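Local coordinates for N-acetylgalactosaminyltransferase 7 (Homo sapiens, PDB 6IWR), which is a glycosyltransferase that couples a GT-A-type glycosyl transferase family 2 domain to a ricin-type beta-trefoil lectin domain, at residues Y419-A422 / S427-L430; C502-G507 / N592-V597. All coordinates share one frame; numbering follows the deposited sequence.

Contact 1. Residues Y419-A422 / S427-L430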
loop_
_atom_site.group_PDB
_atom_site.type_symbol
_atom_site.label_atom_id
_atom_site.label_comp_id
_atom_site.label_asym_id
_atom_site.label_seq_id
_atom_site.Cartn_x
_atom_site.Cartn_y
_atom_site.Cartn_z
ATOM N N TYR A 419 21.406 -11.475 -19.056
ATOM C CA TYR A 419 21.020 -11.280 -17.661
ATOM C C TYR A 419 19.728 -10.474 -17.555
ATOM O O TYR A 419 18.873 -10.771 -16.714
ATOM C CB TYR A 419 22.162 -10.615 -16.886
ATOM C CG TYR A 419 23.431 -11.423 -16.975
ATOM C CD1 TYR A 419 23.471 -12.706 -16.460
ATOM C CD2 TYR A 419 24.559 -10.932 -17.616
ATOM C CE1 TYR A 419 24.584 -13.476 -16.554
ATOM C CE2 TYR A 419 25.697 -11.697 -17.713
ATOM C CZ TYR A 419 25.703 -12.972 -17.174
ATOM O OH TYR A 419 26.824 -13.768 -17.251
ATOM N N PHE A 420 19.551 -9.465 -18.407
ATOM C CA PHE A 420 18.323 -8.685 -18.341
ATOM C C PHE A 420 17.107 -9.546 -18.692
ATOM O O PHE A 420 16.051 -9.445 -18.047
ATOM C CB PHE A 420 18.416 -7.474 -19.263
ATOM C CG PHE A 420 17.150 -6.697 -19.332
ATOM C CD1 PHE A 420 16.795 -5.817 -18.319
ATOM C CD2 PHE A 420 16.283 -6.878 -20.388
ATOM C CE1 PHE A 420 15.595 -5.122 -18.381
ATOM C CE2 PHE A 420 15.087 -6.198 -20.447
ATOM C CZ PHE A 420 14.744 -5.324 -19.451
ATOM N N TYR A 421 17.249 -10.419 -19.700
ATOM C CA TYR A 421 16.157 -11.283 -20.137
ATOM C C TYR A 421 15.848 -12.412 -19.148
ATOM O O TYR A 421 14.685 -12.827 -19.050
ATOM C CB TYR A 421 16.482 -11.826 -21.523
ATOM C CG TYR A 421 16.388 -10.778 -22.607
ATOM C CD1 TYR A 421 15.367 -9.830 -22.589
ATOM C CD2 TYR A 421 17.309 -10.736 -23.647
ATOM C CE1 TYR A 421 15.261 -8.868 -23.566
ATOM C CE2 TYR A 421 17.218 -9.766 -24.639
ATOM C CZ TYR A 421 16.184 -8.840 -24.591
ATOM O OH TYR A 421 16.079 -7.877 -25.569
ATOM N N ALA A 422 16.850 -12.906 -18.408
ATOM C CA ALA A 422 16.583 -13.798 -17.284
ATOM C C ALA A 422 15.798 -13.098 -16.179
ATOM O O ALA A 422 14.928 -13.717 -15.551
ATOM C CB ALA A 422 17.887 -14.355 -16.710
ATOM N N SER A 427 9.899 -9.554 -21.417
ATOM C CA SER A 427 10.268 -8.511 -22.356
ATOM C C SER A 427 10.920 -9.074 -23.597
ATOM O O SER A 427 11.118 -8.334 -24.566
ATOM C CB SER A 427 11.241 -7.512 -21.706
ATOM O OG SER A 427 12.525 -8.092 -21.524
ATOM N N GLN A 428 11.286 -10.354 -23.565
ATOM C CA GLN A 428 12.054 -10.934 -24.658
ATOM C C GLN A 428 11.470 -10.538 -26.019
ATOM O O GLN A 428 12.172 -9.963 -26.861
ATOM C CB GLN A 428 12.124 -12.463 -24.497
ATOM C CG GLN A 428 12.585 -12.981 -23.101
ATOM C CD GLN A 428 13.409 -14.278 -23.157
ATOM O OE1 GLN A 428 14.540 -14.289 -23.656
ATOM N NE2 GLN A 428 12.841 -15.373 -22.645
ATOM N N ALA A 429 10.176 -10.797 -26.241
ATOM C CA ALA A 429 9.620 -10.695 -27.584
ATOM C C ALA A 429 8.831 -9.412 -27.828
ATOM O O ALA A 429 7.901 -9.392 -28.646
ATOM C CB ALA A 429 8.739 -11.913 -27.859
ATOM N N LEU A 430 9.207 -8.347 -27.149
ATOM C CA LEU A 430 8.587 -7.032 -27.194
ATOM C C LEU A 430 8.998 -6.280 -28.459
ATOM O O LEU A 430 10.180 -6.240 -28.798
ATOM C CB LEU A 430 8.990 -6.226 -25.968
ATOM C CG LEU A 430 7.826 -5.792 -25.073
ATOM C CD1 LEU A 430 6.862 -6.950 -24.801
ATOM C CD2 LEU A 430 8.320 -5.151 -23.764
#

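Contact 2. Residues C502-G507 / N592-V597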
loop_
_atom_site.group_PDB
_atom_site.type_symbol
_atom_site.label_atom_id
_atom_site.label_comp_id
_atom_site.label_asym_id
_atom_site.label_seq_id
_atom_site.Cartn_x
_atom_site.Cartn_y
_atom_site.Cartn_z
ATOM N N CYS A 502 -7.363 -17.058 -14.315
ATOM C CA CYS A 502 -6.328 -16.631 -15.247
ATOM C C CYS A 502 -6.835 -15.481 -16.099
ATOM O O CYS A 502 -7.992 -15.470 -16.537
ATOM C CB CYS A 502 -5.907 -17.782 -16.157
ATOM S SG CYS A 502 -5.130 -19.199 -15.321
ATOM N N HIS A 503 -5.960 -14.513 -16.337
ATOM C CA HIS A 503 -6.260 -13.425 -17.253
ATOM C C HIS A 503 -5.163 -13.207 -18.294
ATOM O O HIS A 503 -5.320 -12.339 -19.163
ATOM C CB HIS A 503 -6.497 -12.126 -16.469
ATOM C CG HIS A 503 -5.373 -11.778 -15.549
ATOM N ND1 HIS A 503 -4.052 -11.776 -15.954
ATOM C CD2 HIS A 503 -5.364 -11.445 -14.239
ATOM C CE1 HIS A 503 -3.279 -11.446 -14.934
ATOM N NE2 HIS A 503 -4.051 -11.231 -13.885
ATOM N N ARG A 504 -4.057 -13.949 -18.230
ATOM C CA ARG A 504 -3.027 -13.894 -19.267
ATOM C C ARG A 504 -2.480 -12.496 -19.448
ATOM O O ARG A 504 -2.047 -12.142 -20.538
ATOM C CB ARG A 504 -3.540 -14.400 -20.623
ATOM C CG ARG A 504 -3.686 -15.906 -20.720
ATOM C CD ARG A 504 -4.004 -16.369 -22.117
ATOM N NE ARG A 504 -4.397 -17.762 -22.064
ATOM C CZ ARG A 504 -5.232 -18.364 -22.916
ATOM N NH1 ARG A 504 -5.768 -17.672 -23.917
ATOM N NH2 ARG A 504 -5.534 -19.664 -22.773
ATOM N N MET A 505 -2.521 -11.666 -18.411
ATOM C CA MET A 505 -1.986 -10.318 -18.506
ATOM C C MET A 505 -0.655 -10.172 -17.791
ATOM O O MET A 505 -0.149 -9.057 -17.671
ATOM C CB MET A 505 -3.002 -9.322 -17.971
ATOM C CG MET A 505 -4.242 -9.233 -18.858
ATOM S SD MET A 505 -3.828 -8.769 -20.553
ATOM C CE MET A 505 -2.992 -7.224 -20.238
ATOM N N GLY A 506 -0.057 -11.275 -17.349
ATOM C CA GLY A 506 1.211 -11.213 -16.647
ATOM C C GLY A 506 1.121 -10.627 -15.246
ATOM O O GLY A 506 0.244 -10.992 -14.443
ATOM N N GLY A 507 2.052 -9.715 -14.948
ATOM C CA GLY A 507 2.115 -9.033 -13.667
ATOM C C GLY A 507 2.133 -9.981 -12.492
ATOM O O GLY A 507 3.094 -10.736 -12.308
ATOM N N ASN A 592 3.116 -21.373 -18.911
ATOM C CA ASN A 592 2.957 -20.867 -20.261
ATOM C C ASN A 592 3.506 -19.461 -20.323
ATOM O O ASN A 592 3.232 -18.643 -19.435
ATOM C CB ASN A 592 1.488 -20.895 -20.661
ATOM C CG ASN A 592 0.880 -22.225 -20.409
ATOM O OD1 ASN A 592 1.389 -23.218 -20.903
ATOM N ND2 ASN A 592 -0.166 -22.279 -19.584
ATOM N N ASN A 593 4.292 -19.196 -21.356
ATOM C CA ASN A 593 4.752 -17.835 -21.577
ATOM C C ASN A 593 3.559 -16.940 -21.818
ATOM O O ASN A 593 2.650 -17.276 -22.581
ATOM C CB ASN A 593 5.692 -17.732 -22.777
ATOM C CG ASN A 593 6.966 -18.508 -22.594
ATOM O OD1 ASN A 593 7.582 -18.901 -23.578
ATOM N ND2 ASN A 593 7.362 -18.754 -21.344
ATOM N N ILE A 594 3.564 -15.802 -21.159
ATOM C CA ILE A 594 2.628 -14.742 -21.467
ATOM C C ILE A 594 3.363 -13.708 -22.306
ATOM O O ILE A 594 4.394 -13.169 -21.894
ATOM C CB ILE A 594 2.052 -14.138 -20.187
ATOM C CG1 ILE A 594 1.374 -15.258 -19.414
ATOM C CG2 ILE A 594 1.048 -13.073 -20.536
ATOM C CD1 ILE A 594 0.402 -16.032 -20.256
ATOM N N HIS A 595 2.853 -13.467 -23.506
ATOM C CA HIS A 595 3.452 -12.526 -24.439
ATOM C C HIS A 595 2.661 -11.229 -24.434
ATOM O O HIS A 595 1.431 -11.237 -24.533
ATOM C CB HIS A 595 3.509 -13.104 -25.854
ATOM C CG HIS A 595 4.761 -13.872 -26.141
ATOM N ND1 HIS A 595 5.509 -14.477 -25.153
ATOM C CD2 HIS A 595 5.396 -14.138 -27.306
ATOM C CE1 HIS A 595 6.546 -15.088 -25.697
ATOM N NE2 HIS A 595 6.502 -14.897 -27.004
ATOM N N SER A 596 3.378 -10.127 -24.297
ATOM C CA SER A 596 2.827 -8.782 -24.335
ATOM C C SER A 596 3.177 -8.172 -25.688
ATOM O O SER A 596 4.360 -8.069 -26.030
ATOM C CB SER A 596 3.403 -7.950 -23.185
ATOM O OG SER A 596 4.352 -8.714 -22.442
ATOM N N VAL A 597 2.163 -7.786 -26.463
ATOM C CA VAL A 597 2.418 -7.148 -27.761
ATOM C C VAL A 597 2.290 -5.629 -27.674
ATOM O O VAL A 597 3.141 -4.942 -27.110
ATOM C CB VAL A 597 1.478 -7.672 -28.861
ATOM C CG1 VAL A 597 1.815 -6.986 -30.165
ATOM C CG2 VAL A 597 1.564 -9.198 -29.002
#

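Contact 1. Residues Y419-A422 / S427-L430
Ser427 brings its hydroxyl up to two neighbouring aromatic rings, and this is the tightly packed part of the contact. OG lies 3.4 Å from CE2 of Phe420, and it meets Tyr421 at the ring edge, in the ring plane, 3.5 Å from CD1. Phe420 reaches the serine because its CG stands anti to the backbone N (chi1 175°), which swings the far end of the ring nearer to the loop than its base is. Although its nearest neighbours across the contact are ring carbons, the hydroxyl has a polar partner, the carbonyl O of Arg424. Phe420 and Ser427 are both buried, and Phe420 also packs on Tyr405 and Val409 of helix 400-412. The two segments illustrate a chain that leaves a helix and promptly folds back on it: Tyr419 to Ala422 belong to helix 417-423, while Ser427 to Leu430 form a type I beta turn closed by Leu430 N to Ser427 O at 3.2 Å. Toward solvent the fit slackens. Gln428, an exposed residue, bends at chi2 (-146°) and carries its amide back toward the helix, where OE1 comes to 3.8 Å from CB of Tyr421; the two side chains cross with the amide and ring planes 33° apart. The hydroxyl of Tyr421 is hydrogen-bonded outside the contact, to OE1 of Glu410 on helix 400-412.

Contact 2. Residues C502-G507 / N592-V597
Ile594 is the one residue of 592-597 that touches the other segment, and it packs on Arg504 and Gly506. Ahead of it Asn592, at the end of strand 589-592, has its ND2 hydrogen-bonded to OE1 of Glu476 of strand 476-479. The chain then delivers Ile594, whose CB is directed at the loop 502-507 of the beta-trefoil. Both branches are used. CG2, anti to the backbone N, faces the Arg504 peptide, 3.7 Å from its C, and lies 3.8 Å from N of Gly506. CD1 comes to 4.1 Å from CG of Arg504, where the two side chains cross at about a right angle. Beyond it, His595 turns the other way and packs on Trp474. The receiving loop follows Cys502, which is disulfide-bonded to Cys485, and contains a hydrogen bond from Met505 N to ND1 of His503 (2.9 Å, 154°), close to the imidazole plane. The contact is van der Waals packing of methyl groups on backbone atoms and the aliphatic base of an arginine; the guanidinium lies farther out, its NE close to the like-charged Arg478, a repulsion that Glu476, which Arg504 also touches, may partly offset.

Followed from the N terminus, the chain first closes a short loop at contact 1, where only four residues separate the end of 419-422 from the start of 427-430. Contact 2 opens later and closes a far longer excursion: 84 residues, all without helix, return the C-terminal tail to the trefoil loop 502-507. The two are in series, neither nested nor crossed, with centres about 14 Å apart. Their second segments nevertheless touch: Ala429 CB lies 3.8 Å from His595 NE2. The tail thus joins the turn after helix 417-423 to the lectin domain, a junction to which Ala422 O adds a hydrogen bond from Asn471.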